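Local structure of lipopolysaccharide biosynthesis protein wbpB (Thermus thermophilus, 3O9Z) at residues Thr4-Thr9 with Val73-Ile78; Leu30-Asp35 with Ala61-Leu66. The protein is an NAD-dependent sugar dehydrogenase of the Gfo/Idh/MocA type, which probably acts in the biosynthesis of 2,3-diacetamido-2,3-dideoxy-D-mannuronic acid for lipopolysaccharide. All blocks are in the same frame, centred on the assembly; numbering follows the deposited sequence.

Interactions 1 and 2 belong to one NAD-binding Rossmann domain and lie with their centres about 9 Å apart. Interaction 1 pairs strands 5-9 and 75-78 as parallel neighbours in the Rossmann sheet. Interaction 2 lays helix 56-68 against strand 29-34, the neighbour of strand 5-9 on its other side. Backbone bonds join the two: V31 N lies 2.8 Å from F6 O, and L34 N lies 2.9 Å from L8 O. Along the chain, interaction 2 is nested inside the loop that interaction 1 closes, helix 56-68 being followed by strand 75-78. Both strands of the 5-9/29-34 pair run toward the dinucleotide: T9 touches NAD, and D35 binds its adenosine ribose.

Interaction 1: Thr4-Thr9 with Val73-Ile78; sequences TRFALT and VDYLSI
D74 meets the start of strand 5-9 with both its backbone and its carboxylate. Its CB packs 3.4 Å from R5 O and also touches T4 CG2; CG passes near R5 N; and OD2 takes the hydrogen of R5 N at 2.8 Å, on the anti side of the carboxylate (N-H...O 165°). CG lies beside the D74 backbone N (chi1 -64°), which turns the carboxylate back to R5, while D74 N and Y75 N both donate to R5 O. With an alanine here, R5 N would probably lose its acceptor, and the hold on the first residue of the strand would weaken. Beyond R5 the bonds are regular: A7 N to Y75 O, S77 N to A7 O and T9 N to S77 O. On one face, F6 CE2 lies 3.6 Å from Y75 CB and F6 CD2 is 3.4 Å from S77 OG, a hydroxyl also bonded to Y270. On the other, A7 CB meets L76 CD1 at 3.6 Å, under helix 56-68. The T9 side chain lies alongside that of I78, and its OG1 is bonded to Q88, close to NAD. Adjacent parallel strands 5-9 and 75-78, first and fourth in chain order, are the centre of a Rossmann fold.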
# COMPACT_ATOMS: atom_id res chain seq x y z
N THR A 4 -28.79 16.92 -1.09
CA THR A 4 -27.57 17.22 -1.82
C THR A 4 -26.91 15.87 -1.97
O THR A 4 -26.83 15.16 -0.99
CB THR A 4 -26.66 18.17 -1.02
OG1 THR A 4 -27.44 19.36 -0.81
CG2 THR A 4 -25.48 18.55 -1.89
N ARG A 5 -26.35 15.63 -3.14
CA ARG A 5 -25.68 14.33 -3.36
C ARG A 5 -24.16 14.54 -3.26
O ARG A 5 -23.56 15.30 -4.05
CB ARG A 5 -26.05 13.74 -4.70
CG ARG A 5 -27.52 13.31 -4.79
CD ARG A 5 -27.96 13.07 -6.25
NE ARG A 5 -27.24 12.01 -6.96
CZ ARG A 5 -27.38 10.70 -6.75
NH1 ARG A 5 -26.71 9.84 -7.50
NH2 ARG A 5 -28.18 10.27 -5.78
N PHE A 6 -23.54 13.75 -2.38
CA PHE A 6 -22.11 13.86 -2.10
C PHE A 6 -21.36 12.60 -2.50
O PHE A 6 -21.90 11.48 -2.38
CB PHE A 6 -21.93 13.98 -0.60
CG PHE A 6 -22.22 15.33 -0.05
CD1 PHE A 6 -23.47 15.60 0.49
CD2 PHE A 6 -21.23 16.30 -0.01
CE1 PHE A 6 -23.76 16.88 1.00
CE2 PHE A 6 -21.52 17.58 0.46
CZ PHE A 6 -22.75 17.84 1.06
N ALA A 7 -20.11 12.74 -2.95
CA ALA A 7 -19.18 11.61 -2.91
C ALA A 7 -18.07 12.12 -1.97
O ALA A 7 -17.89 13.33 -1.78
CB ALA A 7 -18.61 11.33 -4.26
N LEU A 8 -17.36 11.19 -1.34
CA LEU A 8 -16.35 11.54 -0.29
C LEU A 8 -15.04 10.84 -0.63
O LEU A 8 -15.04 9.63 -0.91
CB LEU A 8 -16.81 11.19 1.12
CG LEU A 8 -15.75 11.33 2.21
CD1 LEU A 8 -15.33 12.76 2.41
CD2 LEU A 8 -16.38 10.77 3.50
N THR A 9 -13.92 11.57 -0.58
CA THR A 9 -12.60 10.93 -0.67
C THR A 9 -11.93 10.96 0.70
O THR A 9 -12.17 11.85 1.53
CB THR A 9 -11.66 11.56 -1.67
OG1 THR A 9 -11.19 12.82 -1.18
CG2 THR A 9 -12.41 11.81 -3.00
N VAL A 73 -23.29 13.46 -8.87
CA VAL A 73 -23.14 14.09 -7.57
C VAL A 73 -23.09 15.64 -7.73
O VAL A 73 -22.56 16.17 -8.71
CB VAL A 73 -21.94 13.55 -6.71
CG1 VAL A 73 -22.23 12.08 -6.35
CG2 VAL A 73 -20.60 13.70 -7.44
N ASP A 74 -23.56 16.25 -6.66
CA ASP A 74 -23.49 17.73 -6.52
C ASP A 74 -22.13 18.21 -5.99
O ASP A 74 -21.62 19.25 -6.43
CB ASP A 74 -24.59 18.16 -5.56
CG ASP A 74 -25.97 17.85 -6.12
OD1 ASP A 74 -26.23 18.20 -7.29
OD2 ASP A 74 -26.77 17.26 -5.36
N TYR A 75 -21.51 17.41 -5.11
CA TYR A 75 -20.32 17.82 -4.37
C TYR A 75 -19.39 16.61 -4.21
O TYR A 75 -19.84 15.48 -3.91
CB TYR A 75 -20.70 18.26 -2.96
CG TYR A 75 -20.91 19.76 -2.88
CD1 TYR A 75 -19.85 20.60 -2.58
CD2 TYR A 75 -22.13 20.31 -3.21
CE1 TYR A 75 -20.02 21.98 -2.52
CE2 TYR A 75 -22.31 21.67 -3.18
CZ TYR A 75 -21.26 22.49 -2.84
OH TYR A 75 -21.43 23.86 -2.81
N LEU A 76 -18.11 16.87 -4.43
CA LEU A 76 -17.07 15.95 -3.95
C LEU A 76 -16.53 16.55 -2.65
O LEU A 76 -15.88 17.60 -2.72
CB LEU A 76 -16.00 15.78 -5.02
CG LEU A 76 -14.96 14.72 -4.62
CD1 LEU A 76 -15.62 13.32 -4.50
CD2 LEU A 76 -13.90 14.73 -5.65
N SER A 77 -16.72 15.88 -1.51
CA SER A 77 -16.01 16.22 -0.28
C SER A 77 -14.66 15.52 -0.25
O SER A 77 -14.55 14.34 -0.57
CB SER A 77 -16.80 15.82 0.95
OG SER A 77 -18.03 16.52 1.11
N ILE A 78 -13.63 16.24 0.18
CA ILE A 78 -12.27 15.76 -0.02
C ILE A 78 -11.54 15.77 1.33
O ILE A 78 -11.24 16.82 1.89
CB ILE A 78 -11.49 16.62 -1.07
CG1 ILE A 78 -12.15 16.40 -2.45
CG2 ILE A 78 -10.02 16.35 -1.13
CD1 ILE A 78 -11.73 17.47 -3.51

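Interaction 2: Leu30-Asp35 with Ala61-Leu66; sequences LVASLD and AYLEDL. With NAD (nicotinamide-adenine-dinucleotide), chain E.
V31 and L66 reach toward each other tip to tip, CG1 to CD1 at 3.9 Å, where helix 56-68 packs on strand 29-34. Next along the strand, A32 CB touches Y62 CE2, also at 3.9 Å, with the ring turned obliquely to it, and L63 CD2 stands at the limit of contact, 4.5 Å from the same methyl. V31 CG1 is anti to its own backbone N (chi1 178°), which carries that branch to the leucine. L66 in turn steadies the tyrosine from within the helix: its CG lies 3.9 Å above one face of the Y62 ring, toward the rim, while F53 meets the ring from strand 51-53. The segments run nearly antiparallel, at 156°, with their axes 10.3 Å apart at closest approach. Further out, L63 rests on A7 and L66 on R5, so the helix spans strands 5-9 and 29-34. Its far side faces the second subunit, where E64 and D65 form salt bridges to R90 of that subunit. At the other end of segment 30-35, L34 CD2 lies 3.6 Å from N1A of the adenine of NAD, and D35 grips the adenosine ribose by both oxygens, OD1 to O2B at 2.6 Å and OD2 to O3B at 2.8 Å. A37 N and A12 N also donate to this carboxylate and fix its rotation. The helix contact is purely apolar, no hydrogen bond crossing between the two segments, whereas D35, just past the strand, accepts from both ribose hydroxyls, a chemistry that would be expected to favour NAD over a 2'-phosphorylated cofactor.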
# COMPACT_ATOMS: atom_id res chain seq x y z
N LEU A 30 -24.64 10.30 0.98
CA LEU A 30 -23.35 9.85 0.51
C LEU A 30 -23.62 8.81 -0.57
O LEU A 30 -24.09 7.71 -0.25
CB LEU A 30 -22.56 9.27 1.68
CG LEU A 30 -21.18 8.79 1.25
CD1 LEU A 30 -20.32 9.97 0.73
CD2 LEU A 30 -20.45 8.01 2.39
N VAL A 31 -23.32 9.16 -1.80
CA VAL A 31 -23.56 8.27 -2.93
C VAL A 31 -22.40 7.26 -3.09
O VAL A 31 -22.63 6.10 -3.41
CB VAL A 31 -23.75 9.08 -4.23
CG1 VAL A 31 -23.95 8.20 -5.44
CG2 VAL A 31 -24.96 10.01 -4.04
N ALA A 32 -21.16 7.71 -2.89
CA ALA A 32 -20.00 6.89 -3.21
C ALA A 32 -18.83 7.48 -2.46
O ALA A 32 -18.78 8.69 -2.18
CB ALA A 32 -19.70 6.85 -4.68
N SER A 33 -17.90 6.61 -2.09
CA SER A 33 -16.63 7.06 -1.50
C SER A 33 -15.45 6.40 -2.16
O SER A 33 -15.59 5.34 -2.78
CB SER A 33 -16.58 6.68 -0.01
OG SER A 33 -17.69 7.04 0.77
N LEU A 34 -14.28 7.02 -1.97
CA LEU A 34 -13.01 6.56 -2.50
C LEU A 34 -12.02 6.54 -1.34
O LEU A 34 -11.83 7.57 -0.67
CB LEU A 34 -12.45 7.54 -3.56
CG LEU A 34 -11.02 7.32 -4.03
CD1 LEU A 34 -10.80 5.96 -4.70
CD2 LEU A 34 -10.61 8.48 -4.98
N ASP A 35 -11.31 5.42 -1.18
CA ASP A 35 -10.09 5.42 -0.33
C ASP A 35 -9.33 4.16 -0.74
O ASP A 35 -9.94 3.09 -0.80
CB ASP A 35 -10.42 5.32 1.17
CG ASP A 35 -9.28 5.74 2.08
OD1 ASP A 35 -8.18 5.23 1.83
OD2 ASP A 35 -9.51 6.60 2.94
N ALA A 61 -14.71 7.01 -13.17
CA ALA A 61 -15.56 6.50 -14.26
C ALA A 61 -16.98 6.33 -13.78
O ALA A 61 -17.92 6.53 -14.55
CB ALA A 61 -14.99 5.19 -14.77
N TYR A 62 -17.19 5.88 -12.53
CA TYR A 62 -18.49 5.71 -11.93
C TYR A 62 -19.25 7.02 -11.77
O TYR A 62 -20.40 7.13 -12.19
CB TYR A 62 -18.35 4.96 -10.60
CG TYR A 62 -19.64 4.89 -9.84
CD1 TYR A 62 -20.65 4.04 -10.30
CD2 TYR A 62 -19.92 5.73 -8.79
CE1 TYR A 62 -21.87 3.99 -9.67
CE2 TYR A 62 -21.13 5.67 -8.13
CZ TYR A 62 -22.10 4.80 -8.58
OH TYR A 62 -23.33 4.72 -7.97
N LEU A 63 -18.55 8.02 -11.25
CA LEU A 63 -19.17 9.33 -11.12
C LEU A 63 -19.44 9.93 -12.50
O LEU A 63 -20.42 10.63 -12.62
CB LEU A 63 -18.28 10.27 -10.30
CG LEU A 63 -18.19 9.83 -8.82
CD1 LEU A 63 -17.29 10.84 -8.13
CD2 LEU A 63 -19.52 9.73 -8.07
N GLU A 64 -18.61 9.64 -13.50
CA GLU A 64 -18.83 10.14 -14.88
C GLU A 64 -20.04 9.44 -15.46
O GLU A 64 -20.87 10.11 -16.11
CB GLU A 64 -17.58 9.91 -15.71
CG GLU A 64 -17.58 10.53 -17.14
CD GLU A 64 -16.23 10.35 -17.77
OE1 GLU A 64 -15.77 9.18 -17.87
OE2 GLU A 64 -15.61 11.39 -18.13
N ASP A 65 -20.16 8.12 -15.25
CA ASP A 65 -21.40 7.43 -15.63
C ASP A 65 -22.64 8.02 -14.98
O ASP A 65 -23.65 8.20 -15.68
CB ASP A 65 -21.33 5.92 -15.33
CG ASP A 65 -20.30 5.17 -16.14
OD1 ASP A 65 -19.82 5.63 -17.21
OD2 ASP A 65 -19.97 4.03 -15.69
N LEU A 66 -22.63 8.31 -13.68
CA LEU A 66 -23.75 8.95 -13.00
C LEU A 66 -24.07 10.31 -13.66
O LEU A 66 -25.25 10.58 -13.95
CB LEU A 66 -23.46 9.16 -11.52
CG LEU A 66 -23.40 7.88 -10.66
CD1 LEU A 66 -23.28 8.37 -9.24
CD2 LEU A 66 -24.59 6.95 -10.88
PA NAD E . -5.47 10.33 7.65
O1A NAD E . -6.09 9.83 8.91
O2A NAD E . -4.03 9.97 7.25
O5B NAD E . -6.50 9.82 6.57
C5B NAD E . -6.14 10.07 5.24
C4B NAD E . -6.98 9.15 4.33
O4B NAD E . -6.78 9.49 2.93
C3B NAD E . -6.44 7.70 4.48
O3B NAD E . -7.50 6.78 4.85
C2B NAD E . -5.80 7.38 3.11
O2B NAD E . -5.87 6.00 2.72
C1B NAD E . -6.74 8.24 2.23
N9A NAD E . -6.14 8.47 0.89
C8A NAD E . -4.87 8.41 0.40
N7A NAD E . -4.86 8.65 -0.91
C5A NAD E . -6.16 8.79 -1.32
C6A NAD E . -6.82 9.04 -2.58
N6A NAD E . -6.09 9.12 -3.73
N1A NAD E . -8.14 9.14 -2.47
C2A NAD E . -8.93 9.06 -1.40
N3A NAD E . -8.33 8.80 -0.21
C4A NAD E . -7.00 8.71 -0.19
O3 NAD E . -5.56 11.92 7.64
PN NAD E . -6.62 12.92 8.22
O1N NAD E . -6.11 13.45 9.56
O2N NAD E . -7.99 12.31 8.16
O5D NAD E . -6.46 14.20 7.28
C5D NAD E . -7.26 14.13 6.12
C4D NAD E . -7.37 15.58 5.61
O4D NAD E . -8.19 16.26 6.59
C3D NAD E . -6.06 16.36 5.47
O3D NAD E . -6.27 17.32 4.39
C2D NAD E . -6.03 17.15 6.79
O2D NAD E . -5.33 18.38 6.67
C1D NAD E . -7.50 17.40 7.15
N1N NAD E . -7.73 17.54 8.59
C2N NAD E . -8.44 18.55 9.04
C3N NAD E . -8.74 18.78 10.36
C7N NAD E . -9.49 20.01 10.67
O7N NAD E . -10.22 20.57 9.83
N7N NAD E . -9.43 20.37 11.95
C4N NAD E . -8.26 17.85 11.29
C5N NAD E . -7.58 16.74 10.78
C6N NAD E . -7.32 16.57 9.42